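Local coordinates for SM80.1 Vicilin (Solanum melongena, PDB 5VF5), which probably serves as a 7S seed storage globulin built from two cupin barrels, with a copper ion bound in the C-terminal one, at residues A[49-54]-A[340-345]; A[70-75]-A[236-241]; A[82-87]-A[101-106]; A[157-160]-A[164-167]. All blocks are in the same frame, centred on the assembly; numbering follows the deposited sequence.

Contact 1. Residues A[49-54]-A[340-345]; sequences FRVSVI and VGFGIN
F49 packs against I344 and V51 against F342 in the buried centre of this bicupin, where strand 49-56, from the sheet of the N-terminal cupin range, faces strand 337-344 of the C-terminal one. The nearest CA atoms lie 8.6 Å apart, at F49 and I344, and no hydrogen bond crosses: the two strands belong to different sheets stacked through their side chains. At the start of the first segment, chi1 of F49 (-71°) carries the ring toward 340-345 and chi2 (-87°) turns one face to I344. CD1 of I344 sits over that face, 4.0 Å from the ring centroid and 25° off its normal, a CH-pi contact displaced toward the CG-CD2 side. R50 points off to the other side of the sheet, where its guanidinium bonds the carbonyls of G133 and L33. V51 returns to the interface, and its CG1 meets the F342 ring obliquely, 4.0 Å from CD2. That ring also packs on I72 and V74 of strand 69-77 and meets the ring of Y123, so it is wedged among three strands of the N-terminal sheet. From R50 to I54 backbone bonds run to strand 120-128 on one side and to R31 and L33 on the other; past V51 the side chains no longer reach 340-345. The tightest approach comes from the other branch of the isoleucine: I344 CG2 touches F49 CE2 at 3.6 Å, near the far end of the ring.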
loop_
_atom_site.group_PDB
_atom_site.type_symbol
_atom_site.label_atom_id
_atom_site.label_comp_id
_atom_site.label_asym_id
_atom_site.label_seq_id
_atom_site.Cartn_x
_atom_site.Cartn_y
_atom_site.Cartn_z
ATOM N N PHE A 49 -4.569 8.133 -7.628
ATOM C CA PHE A 49 -3.781 7.099 -6.989
ATOM C C PHE A 49 -4.298 5.703 -7.339
ATOM O O PHE A 49 -5.507 5.484 -7.509
ATOM C CB PHE A 49 -3.754 7.289 -5.493
ATOM C CG PHE A 49 -2.946 8.472 -5.037
ATOM C CD1 PHE A 49 -1.602 8.351 -4.824
ATOM C CD2 PHE A 49 -3.542 9.713 -4.899
ATOM C CE1 PHE A 49 -0.845 9.438 -4.438
ATOM C CE2 PHE A 49 -2.783 10.813 -4.518
ATOM C CZ PHE A 49 -1.452 10.658 -4.260
ATOM N N ARG A 50 -3.378 4.763 -7.478
ATOM C CA ARG A 50 -3.720 3.363 -7.661
ATOM C C ARG A 50 -2.955 2.543 -6.661
ATOM O O ARG A 50 -1.778 2.876 -6.357
ATOM C CB ARG A 50 -3.393 2.909 -9.063
ATOM C CG ARG A 50 -4.109 3.657 -10.184
ATOM C CD ARG A 50 -5.605 3.403 -10.235
ATOM N NE ARG A 50 -5.916 2.077 -10.740
ATOM C CZ ARG A 50 -5.938 1.728 -12.028
ATOM N NH1 ARG A 50 -5.634 2.619 -12.976
ATOM N NH2 ARG A 50 -6.258 0.481 -12.372
ATOM N N VAL A 51 -3.507 1.405 -6.251
ATOM C CA VAL A 51 -2.760 0.438 -5.483
ATOM C C VAL A 51 -2.679 -0.869 -6.200
ATOM O O VAL A 51 -3.612 -1.248 -6.931
ATOM C CB VAL A 51 -3.221 0.247 -4.008
ATOM C CG1 VAL A 51 -2.990 1.510 -3.195
ATOM C CG2 VAL A 51 -4.634 -0.225 -3.909
ATOM N N SER A 52 -1.583 -1.575 -5.989
ATOM C CA SER A 52 -1.343 -2.851 -6.668
ATOM C C SER A 52 -0.513 -3.765 -5.780
ATOM O O SER A 52 0.037 -3.344 -4.744
ATOM C CB SER A 52 -0.639 -2.602 -8.015
ATOM O OG SER A 52 0.603 -1.931 -7.820
ATOM N N VAL A 53 -0.398 -4.995 -6.224
ATOM C CA VAL A 53 0.419 -6.003 -5.574
ATOM C C VAL A 53 1.308 -6.657 -6.638
ATOM O O VAL A 53 0.853 -6.909 -7.740
ATOM C CB VAL A 53 -0.413 -7.066 -4.794
ATOM C CG1 VAL A 53 0.459 -8.212 -4.285
ATOM C CG2 VAL A 53 -1.137 -6.429 -3.625
ATOM N N ILE A 54 2.593 -6.836 -6.295
ATOM C CA ILE A 54 3.522 -7.635 -7.067
ATOM C C ILE A 54 3.877 -8.844 -6.227
ATOM O O ILE A 54 4.292 -8.700 -5.074
ATOM C CB ILE A 54 4.815 -6.855 -7.404
ATOM C CG1 ILE A 54 4.484 -5.559 -8.152
ATOM C CG2 ILE A 54 5.758 -7.763 -8.191
ATOM C CD1 ILE A 54 5.652 -4.616 -8.342
ATOM N N VAL A 340 -0.894 -2.661 6.065
ATOM C CA VAL A 340 -0.076 -1.573 5.597
ATOM C C VAL A 340 -1.035 -0.560 5.048
ATOM O O VAL A 340 -1.948 -0.903 4.293
ATOM C CB VAL A 340 0.863 -1.998 4.463
ATOM C CG1 VAL A 340 1.637 -0.797 3.910
ATOM C CG2 VAL A 340 1.771 -3.055 4.985
ATOM N N GLY A 341 -0.878 0.683 5.464
ATOM C CA GLY A 341 -1.734 1.773 4.972
ATOM C C GLY A 341 -0.923 2.822 4.226
ATOM O O GLY A 341 0.137 3.276 4.697
ATOM N N PHE A 342 -1.348 3.186 3.055
ATOM C CA PHE A 342 -0.823 4.347 2.387
ATOM C C PHE A 342 -1.657 5.545 2.762
ATOM O O PHE A 342 -2.881 5.529 2.629
ATOM C CB PHE A 342 -0.848 4.155 0.871
ATOM C CG PHE A 342 0.131 3.141 0.372
ATOM C CD1 PHE A 342 1.488 3.395 0.491
ATOM C CD2 PHE A 342 -0.268 1.975 -0.249
ATOM C CE1 PHE A 342 2.431 2.502 0.025
ATOM C CE2 PHE A 342 0.659 1.071 -0.733
ATOM C CZ PHE A 342 2.017 1.312 -0.595
ATOM N N GLY A 343 -0.999 6.602 3.176
ATOM C CA GLY A 343 -1.656 7.864 3.487
ATOM C C GLY A 343 -1.480 8.880 2.366
ATOM O O GLY A 343 -0.350 9.106 1.904
ATOM N N ILE A 344 -2.580 9.451 1.929
ATOM C CA ILE A 344 -2.614 10.448 0.880
ATOM C C ILE A 344 -2.888 11.782 1.615
ATOM O O ILE A 344 -3.598 11.774 2.646
ATOM C CB ILE A 344 -3.708 10.046 -0.150
ATOM C CG1 ILE A 344 -3.240 8.723 -0.875
ATOM C CG2 ILE A 344 -3.959 11.187 -1.136
ATOM C CD1 ILE A 344 -4.327 8.034 -1.652
ATOM N N ASN A 345 -2.336 12.913 1.142
ATOM C CA ASN A 345 -2.458 14.191 1.849
ATOM C C ASN A 345 -1.857 14.052 3.268
ATOM O O ASN A 345 -2.470 14.493 4.264
ATOM C CB ASN A 345 -3.912 14.716 1.916
ATOM C CG ASN A 345 -4.533 14.899 0.546
ATOM O OD1 ASN A 345 -5.696 14.452 0.321
ATOM N ND2 ASN A 345 -3.770 15.470 -0.386
#

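Contact 2. Residues A[70-75]-A[236-241]; sequences EAIFVV and EQLRDL
I72 lays its longer branch across two leucines of segment 236-241: CG1 lies 3.8 Å from CD1 of L241, and CD1 reaches CD2 of L238, also at 3.8 Å. The chains of I72 and L238 run nearly perpendicular, methyl against methyl, whereas I72 and L241 lie alongside, pointing in opposite senses. The isoleucine gets there by setting CG1 beside its backbone N (chi1 -57°) and keeping the chain extended beyond, so that its last methyl touches a methyl of each leucine. L241 divides its two methyls, CD1 going to I72 and CD2 to CB of E70, 3.8 Å away. Thus one irregular turn, leading from strand 225-230 to strand 243-250 in the C-terminal cupin range, covers strand 69-77 of the N-terminal one. I72 continues the same apolar layer onto A243 and V245. Beyond its CB, E70 bends at chi2 (-68°) and turns its carboxylate to the backbone N of G105 and to R102, which also forms a salt bridge with D240. The turn is braced from within by the bond from L241 N to D240 OD1, 2.9 Å long but bent to 130° at the hydrogen. Across the contact itself the chemistry is purely apolar. The two acidic groups, E70 OE1 and D240 OD2, stand 5.3 Å apart, and their shared arginine probably offsets the repulsion between them.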
loop_
_atom_site.group_PDB
_atom_site.type_symbol
_atom_site.label_atom_id
_atom_site.label_comp_id
_atom_site.label_asym_id
_atom_site.label_seq_id
_atom_site.Cartn_x
_atom_site.Cartn_y
_atom_site.Cartn_z
ATOM N N GLU A 70 4.491 7.714 -10.413
ATOM C CA GLU A 70 5.404 7.799 -9.287
ATOM C C GLU A 70 4.943 6.779 -8.243
ATOM O O GLU A 70 3.761 6.774 -7.903
ATOM C CB GLU A 70 5.273 9.226 -8.712
ATOM C CG GLU A 70 5.522 10.330 -9.733
ATOM C CD GLU A 70 6.958 10.368 -10.178
ATOM O OE1 GLU A 70 7.793 9.825 -9.451
ATOM O OE2 GLU A 70 7.235 10.912 -11.249
ATOM N N ALA A 71 5.835 5.965 -7.711
ATOM C CA ALA A 71 5.445 4.846 -6.891
ATOM C C ALA A 71 6.123 4.816 -5.550
ATOM O O ALA A 71 7.245 5.343 -5.391
ATOM C CB ALA A 71 5.659 3.511 -7.608
ATOM N N ILE A 72 5.498 4.127 -4.628
ATOM C CA ILE A 72 6.107 3.726 -3.366
ATOM C C ILE A 72 5.907 2.222 -3.243
ATOM O O ILE A 72 4.768 1.738 -3.338
ATOM C CB ILE A 72 5.461 4.401 -2.149
ATOM C CG1 ILE A 72 5.529 5.916 -2.275
ATOM C CG2 ILE A 72 6.141 3.918 -0.893
ATOM C CD1 ILE A 72 4.778 6.631 -1.197
ATOM N N PHE A 73 7.005 1.482 -3.126
ATOM C CA PHE A 73 6.995 0.036 -2.944
ATOM C C PHE A 73 7.161 -0.255 -1.462
ATOM O O PHE A 73 8.072 0.286 -0.829
ATOM C CB PHE A 73 8.149 -0.648 -3.710
ATOM C CG PHE A 73 7.978 -0.841 -5.181
ATOM C CD1 PHE A 73 7.154 -0.055 -5.966
ATOM C CD2 PHE A 73 8.694 -1.851 -5.808
ATOM C CE1 PHE A 73 7.034 -0.287 -7.315
ATOM C CE2 PHE A 73 8.572 -2.075 -7.163
ATOM C CZ PHE A 73 7.753 -1.276 -7.914
ATOM N N VAL A 74 6.371 -1.152 -0.917
ATOM C CA VAL A 74 6.481 -1.613 0.452
ATOM C C VAL A 74 6.548 -3.119 0.460
ATOM O O VAL A 74 5.644 -3.805 -0.010
ATOM C CB VAL A 74 5.305 -1.138 1.307
ATOM C CG1 VAL A 74 5.458 -1.572 2.772
ATOM C CG2 VAL A 74 5.130 0.350 1.204
ATOM N N VAL A 75 7.644 -3.685 0.968
ATOM C CA VAL A 75 7.763 -5.136 1.013
ATOM C C VAL A 75 6.969 -5.705 2.181
ATOM O O VAL A 75 7.214 -5.376 3.342
ATOM C CB VAL A 75 9.223 -5.587 1.109
ATOM C CG1 VAL A 75 9.325 -7.087 1.107
ATOM C CG2 VAL A 75 10.003 -5.016 -0.045
ATOM N N GLU A 236 12.081 12.748 3.457
ATOM C CA GLU A 236 11.979 13.693 2.359
ATOM C C GLU A 236 11.539 12.994 1.046
ATOM O O GLU A 236 10.862 13.594 0.213
ATOM C CB GLU A 236 13.323 14.433 2.184
ATOM C CG GLU A 236 14.397 13.656 1.453
ATOM N N GLN A 237 11.925 11.736 0.886
ATOM C CA GLN A 237 11.555 11.071 -0.368
ATOM C C GLN A 237 10.058 10.819 -0.489
ATOM O O GLN A 237 9.623 10.548 -1.602
ATOM C CB GLN A 237 12.284 9.767 -0.616
ATOM C CG GLN A 237 12.010 8.696 0.415
ATOM C CD GLN A 237 13.110 8.675 1.448
ATOM O OE1 GLN A 237 13.279 9.623 2.227
ATOM N NE2 GLN A 237 13.870 7.612 1.449
ATOM N N LEU A 238 9.292 11.019 0.571
ATOM C CA LEU A 238 7.811 10.942 0.497
ATOM C C LEU A 238 7.117 12.273 0.260
ATOM O O LEU A 238 5.899 12.314 0.069
ATOM C CB LEU A 238 7.273 10.289 1.767
ATOM C CG LEU A 238 7.809 8.906 2.130
ATOM C CD1 LEU A 238 7.177 8.452 3.435
ATOM C CD2 LEU A 238 7.534 7.886 1.048
ATOM N N ARG A 239 7.869 13.380 0.284
ATOM C CA ARG A 239 7.260 14.723 0.267
ATOM C C ARG A 239 6.590 15.077 -1.057
ATOM O O ARG A 239 5.577 15.746 -1.051
ATOM C CB ARG A 239 8.324 15.789 0.628
ATOM C CG ARG A 239 8.627 15.758 2.076
ATOM C CD ARG A 239 9.746 16.719 2.445
ATOM N NE ARG A 239 10.080 16.529 3.847
ATOM C CZ ARG A 239 11.199 16.957 4.412
ATOM N NH1 ARG A 239 12.102 17.657 3.717
ATOM N NH2 ARG A 239 11.403 16.696 5.684
ATOM N N ASP A 240 7.192 14.677 -2.172
ATOM C CA ASP A 240 6.643 14.996 -3.494
ATOM C C ASP A 240 5.240 14.430 -3.727
ATOM O O ASP A 240 4.384 15.108 -4.260
ATOM C CB ASP A 240 7.611 14.614 -4.636
ATOM C CG ASP A 240 8.167 13.185 -4.552
ATOM O OD1 ASP A 240 7.750 12.334 -3.711
ATOM O OD2 ASP A 240 9.092 12.895 -5.375
ATOM N N LEU A 241 5.023 13.186 -3.309
ATOM C CA LEU A 241 3.729 12.557 -3.370
ATOM C C LEU A 241 2.826 12.989 -2.212
ATOM O O LEU A 241 1.644 12.796 -2.288
ATOM C CB LEU A 241 3.902 11.061 -3.338
ATOM C CG LEU A 241 4.411 10.412 -4.606
ATOM C CD1 LEU A 241 4.692 8.950 -4.330
ATOM C CD2 LEU A 241 3.366 10.529 -5.689
#

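Contact 3. Residues A[82-87]-A[101-106]; sequences ISIAEQ and LRLHGG
L101 swings CG away from the backbone N (chi1 -176°) and L103 is turned likewise, sending a methyl of each toward strand 79-85, while I84, with CG1 on the N side (chi1 -49°), turns CD1 to meet them. I82 and L101 meet tip to tip: CD2 of the leucine touches CG2 of the isoleucine at 3.8 Å and also lies close to its CD1. One step along, I84 and L103 lie side by side with their chains running in opposing senses, CD1 to CD1 at 3.8 Å. The strand axes come within 10.9 Å at 30°, too far for backbone pairing; the side chains join two sheets of the N-terminal cupin barrel, strand 79-85 in one and strand 100-103 at the margin of the other. F73 packs on both I82 and L103, while I109 and L111 extend the apolar interior. At the end of strand 79-85 and in the loops beyond, water takes over from methyls. One molecule donates to E86 OE2 at 3.1 Å and to G105 O at 3.0 Å; a second bridge, between A85 O and G106 O, is doubtful. The same E86 oxygen forms a salt bridge with R206, and H104 uses NE2 to hold the carbonyl of R206. The contact therefore changes character along its length, from buried methyl packing between the sheets to a water-bridged polar end.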
loop_
_atom_site.group_PDB
_atom_site.type_symbol
_atom_site.label_atom_id
_atom_site.label_comp_id
_atom_site.label_asym_id
_atom_site.label_seq_id
_atom_site.Cartn_x
_atom_site.Cartn_y
_atom_site.Cartn_z
ATOM N N ILE A 82 15.704 -5.348 -6.228
ATOM C CA ILE A 82 15.259 -4.410 -7.248
ATOM C C ILE A 82 16.468 -3.805 -7.915
ATOM O O ILE A 82 17.392 -3.341 -7.254
ATOM C CB ILE A 82 14.314 -3.317 -6.712
ATOM C CG1 ILE A 82 13.725 -2.525 -7.873
ATOM C CG2 ILE A 82 15.004 -2.400 -5.681
ATOM C CD1 ILE A 82 12.588 -1.643 -7.486
ATOM N N SER A 83 16.477 -3.782 -9.227
ATOM C CA SER A 83 17.485 -3.136 -10.012
ATOM C C SER A 83 16.867 -1.991 -10.800
ATOM O O SER A 83 15.887 -2.207 -11.510
ATOM C CB SER A 83 18.179 -4.142 -10.924
ATOM O OG SER A 83 18.734 -5.219 -10.171
ATOM N N ILE A 84 17.426 -0.795 -10.707
ATOM C CA ILE A 84 16.884 0.414 -11.292
ATOM C C ILE A 84 17.905 0.963 -12.292
ATOM O O ILE A 84 19.043 1.274 -11.919
ATOM C CB ILE A 84 16.594 1.465 -10.216
ATOM C CG1 ILE A 84 15.799 0.854 -9.082
ATOM C CG2 ILE A 84 15.916 2.675 -10.831
ATOM C CD1 ILE A 84 15.631 1.726 -7.861
ATOM N N ALA A 85 17.508 1.106 -13.532
ATOM C CA ALA A 85 18.332 1.576 -14.637
ATOM C C ALA A 85 17.837 2.947 -15.094
ATOM O O ALA A 85 16.738 3.085 -15.580
ATOM C CB ALA A 85 18.335 0.600 -15.775
ATOM N N GLU A 86 18.602 3.975 -14.874
ATOM C CA GLU A 86 18.290 5.285 -15.397
ATOM C C GLU A 86 19.227 5.543 -16.573
ATOM O O GLU A 86 20.010 4.675 -16.955
ATOM C CB GLU A 86 18.369 6.338 -14.279
ATOM C CG GLU A 86 16.973 6.422 -13.603
ATOM C CD GLU A 86 16.900 6.794 -12.146
ATOM O OE1 GLU A 86 17.866 6.556 -11.369
ATOM O OE2 GLU A 86 15.810 7.310 -11.767
ATOM N N GLN A 87 19.095 6.676 -17.213
ATOM C CA GLN A 87 19.953 7.016 -18.353
ATOM C C GLN A 87 21.428 7.055 -17.960
ATOM O O GLN A 87 22.291 6.706 -18.756
ATOM C CB GLN A 87 19.512 8.366 -18.901
ATOM C CG GLN A 87 20.314 8.969 -20.045
ATOM C CD GLN A 87 20.326 8.131 -21.313
ATOM O OE1 GLN A 87 19.453 7.272 -21.520
ATOM N NE2 GLN A 87 21.300 8.405 -22.187
ATOM N N LEU A 101 10.414 1.940 -0.420
ATOM C CA LEU A 101 11.252 2.491 -1.473
ATOM C C LEU A 101 10.426 3.402 -2.337
ATOM O O LEU A 101 9.406 2.958 -2.896
ATOM C CB LEU A 101 11.867 1.375 -2.327
ATOM C CG LEU A 101 12.827 1.819 -3.407
ATOM C CD1 LEU A 101 14.126 2.337 -2.847
ATOM C CD2 LEU A 101 13.077 0.654 -4.360
ATOM N N ARG A 102 10.819 4.668 -2.444
ATOM C CA ARG A 102 10.222 5.580 -3.433
ATOM C C ARG A 102 10.902 5.337 -4.775
ATOM O O ARG A 102 12.118 5.398 -4.891
ATOM C CB ARG A 102 10.433 7.004 -2.959
ATOM C CG ARG A 102 9.988 8.085 -3.899
ATOM C CD ARG A 102 8.516 8.386 -3.766
ATOM N NE ARG A 102 8.274 9.532 -4.620
ATOM C CZ ARG A 102 8.104 9.476 -5.934
ATOM N NH1 ARG A 102 7.962 8.302 -6.558
ATOM N NH2 ARG A 102 7.978 10.585 -6.616
ATOM N N LEU A 103 10.080 5.058 -5.795
ATOM C CA LEU A 103 10.567 4.834 -7.150
ATOM C C LEU A 103 10.030 5.954 -8.052
ATOM O O LEU A 103 8.785 6.101 -8.280
ATOM C CB LEU A 103 10.026 3.489 -7.651
ATOM C CG LEU A 103 10.599 2.989 -8.951
ATOM C CD1 LEU A 103 12.080 2.639 -8.820
ATOM C CD2 LEU A 103 9.762 1.784 -9.410
ATOM N N HIS A 104 10.929 6.710 -8.620
ATOM C CA HIS A 104 10.548 7.768 -9.527
ATOM C C HIS A 104 9.852 7.190 -10.759
ATOM O O HIS A 104 10.229 6.147 -11.298
ATOM C CB HIS A 104 11.800 8.576 -9.974
ATOM C CG HIS A 104 12.348 9.463 -8.919
ATOM N ND1 HIS A 104 11.794 10.685 -8.616
ATOM C CD2 HIS A 104 13.414 9.307 -8.094
ATOM C CE1 HIS A 104 12.498 11.250 -7.645
ATOM N NE2 HIS A 104 13.483 10.432 -7.306
ATOM N N GLY A 105 8.853 7.900 -11.222
ATOM C CA GLY A 105 8.192 7.539 -12.456
ATOM C C GLY A 105 9.180 7.438 -13.586
ATOM O O GLY A 105 10.163 8.178 -13.634
ATOM N N GLY A 106 8.982 6.474 -14.471
ATOM C CA GLY A 106 9.903 6.310 -15.578
ATOM C C GLY A 106 11.196 5.605 -15.322
ATOM O O GLY A 106 12.039 5.474 -16.214
HETATM O O HOH W 1 14.955 4.093 -16.927
HETATM O O HOH W 2 13.165 7.995 -13.274
#

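Contact 4. Residues A[157-160]-A[164-167]; sequences ILES and TQRD
Helix 155-162 and the start of helix 166-172 are two consecutive helices joined by a short turn, in which E159 meets both T164 and R166; the nearest CA atoms, of E159 and R166, lie 4.9 Å apart. The backbone bond from T164 N to E159 O spans 3.2 Å, and E159 CA makes a CA-H...O contact with T164 O at 3.3 Å. Q165 occupies the N-cap position, and the carboxylate of E159 approaches the opening turn of the second helix, where OE2 accepts a weak, bent bond from R166 N (2.9 Å, 130°). E159 reaches this place with an extended chain, its CG anti to the backbone N. R166, bent at chi3, brings the edge of its guanidinium to the carboxylate and grips it side-on, NE to OE2 and NH2 to OE1. Both bonds lie near the guanidinium plane but meet the carboxylate from above its own, the two planes being 57° apart. OE2 therefore serves two N-H groups of one residue. L158 and T164 also pack on I169 of the second helix, and T164 OG1 bonds the carbonyl of F162. The bond from R166 NH2 to E159 OE1 is short at 2.8 Å and nearly straight, 164° at the hydrogen.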
loop_
_atom_site.group_PDB
_atom_site.type_symbol
_atom_site.label_atom_id
_atom_site.label_comp_id
_atom_site.label_asym_id
_atom_site.label_seq_id
_atom_site.Cartn_x
_atom_site.Cartn_y
_atom_site.Cartn_z
ATOM N N ILE A 157 13.412 2.108 -38.847
ATOM C CA ILE A 157 13.772 2.923 -37.710
ATOM C C ILE A 157 14.608 2.089 -36.712
ATOM O O ILE A 157 15.622 2.569 -36.230
ATOM C CB ILE A 157 12.503 3.531 -37.071
ATOM C CG1 ILE A 157 12.016 4.677 -37.985
ATOM C CG2 ILE A 157 12.811 3.996 -35.654
ATOM C CD1 ILE A 157 10.659 5.225 -37.595
ATOM N N LEU A 158 14.210 0.862 -36.419
ATOM C CA LEU A 158 15.009 0.010 -35.527
ATOM C C LEU A 158 16.377 -0.269 -36.119
ATOM O O LEU A 158 17.393 -0.246 -35.401
ATOM C CB LEU A 158 14.312 -1.341 -35.230
ATOM C CG LEU A 158 13.032 -1.240 -34.378
ATOM C CD1 LEU A 158 12.307 -2.585 -34.339
ATOM C CD2 LEU A 158 13.332 -0.768 -32.971
ATOM N N GLU A 159 16.443 -0.545 -37.412
ATOM C CA GLU A 159 17.751 -0.746 -38.085
ATOM C C GLU A 159 18.694 0.446 -37.948
ATOM O O GLU A 159 19.859 0.301 -37.569
ATOM C CB GLU A 159 17.482 -1.086 -39.572
ATOM C CG GLU A 159 18.696 -1.174 -40.461
ATOM C CD GLU A 159 18.289 -1.625 -41.832
ATOM O OE1 GLU A 159 17.992 -0.739 -42.646
ATOM O OE2 GLU A 159 18.189 -2.850 -42.082
ATOM N N SER A 160 18.172 1.630 -38.219
ATOM C CA SER A 160 18.940 2.866 -38.103
ATOM C C SER A 160 19.287 3.176 -36.671
ATOM O O SER A 160 20.417 3.567 -36.362
ATOM C CB SER A 160 18.185 4.028 -38.745
ATOM O OG SER A 160 18.170 3.902 -40.160
ATOM N N THR A 164 21.970 -1.996 -36.886
ATOM C CA THR A 164 21.938 -3.475 -36.920
ATOM C C THR A 164 20.987 -3.854 -38.052
ATOM O O THR A 164 19.919 -3.280 -38.153
ATOM C CB THR A 164 21.402 -4.071 -35.579
ATOM O OG1 THR A 164 22.311 -3.747 -34.492
ATOM C CG2 THR A 164 21.247 -5.597 -35.611
ATOM N N GLN A 165 21.343 -4.832 -38.870
ATOM C CA GLN A 165 20.485 -5.215 -39.988
ATOM C C GLN A 165 19.070 -5.567 -39.531
ATOM O O GLN A 165 18.895 -6.206 -38.473
ATOM C CB GLN A 165 21.125 -6.398 -40.729
ATOM C CG GLN A 165 20.507 -6.656 -42.092
ATOM C CD GLN A 165 19.290 -7.583 -42.057
ATOM O OE1 GLN A 165 19.228 -8.542 -41.266
ATOM N NE2 GLN A 165 18.308 -7.295 -42.914
ATOM N N ARG A 166 18.062 -5.166 -40.306
ATOM C CA ARG A 166 16.673 -5.173 -39.812
ATOM C C ARG A 166 16.227 -6.553 -39.412
ATOM O O ARG A 166 15.582 -6.712 -38.415
ATOM C CB ARG A 166 15.652 -4.534 -40.780
ATOM C CG ARG A 166 15.549 -5.209 -42.115
ATOM C CD ARG A 166 14.707 -4.336 -43.045
ATOM N NE ARG A 166 15.354 -3.042 -43.267
ATOM C CZ ARG A 166 14.768 -1.967 -43.800
ATOM N NH1 ARG A 166 13.496 -1.984 -44.173
ATOM N NH2 ARG A 166 15.467 -0.843 -43.944
ATOM N N ASP A 167 16.568 -7.567 -40.191
ATOM C CA ASP A 167 16.148 -8.915 -39.825
ATOM C C ASP A 167 16.730 -9.387 -38.475
ATOM O O ASP A 167 16.035 -10.049 -37.718
ATOM C CB ASP A 167 16.381 -9.907 -40.967
ATOM C CG ASP A 167 15.592 -9.544 -42.232
ATOM O OD1 ASP A 167 14.492 -8.936 -42.177
ATOM O OD2 ASP A 167 16.087 -9.873 -43.301
#

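From the N terminus, strand 49-56 opens the longest loop, which closes only when strand 337-344 arrives in contact 1 and ties the two cupin ranges together. Within that span contact 2 joins 70-75 to 236-241, a second tie between the halves, and inside it lie contacts 3 and 4, one after the other; none cross. Contacts 1 and 2 touch, I54 CD1 meeting F73 CZ at 4.0 Å, so they continue one buried interface. Contact 3 joins two sheets of the N-terminal barrel and adjoins contact 2 where strands 69-77 and 100-103 pair. Contact 4 closes a short turn between two helices far out, its centre about 41 Å from that of contact 1.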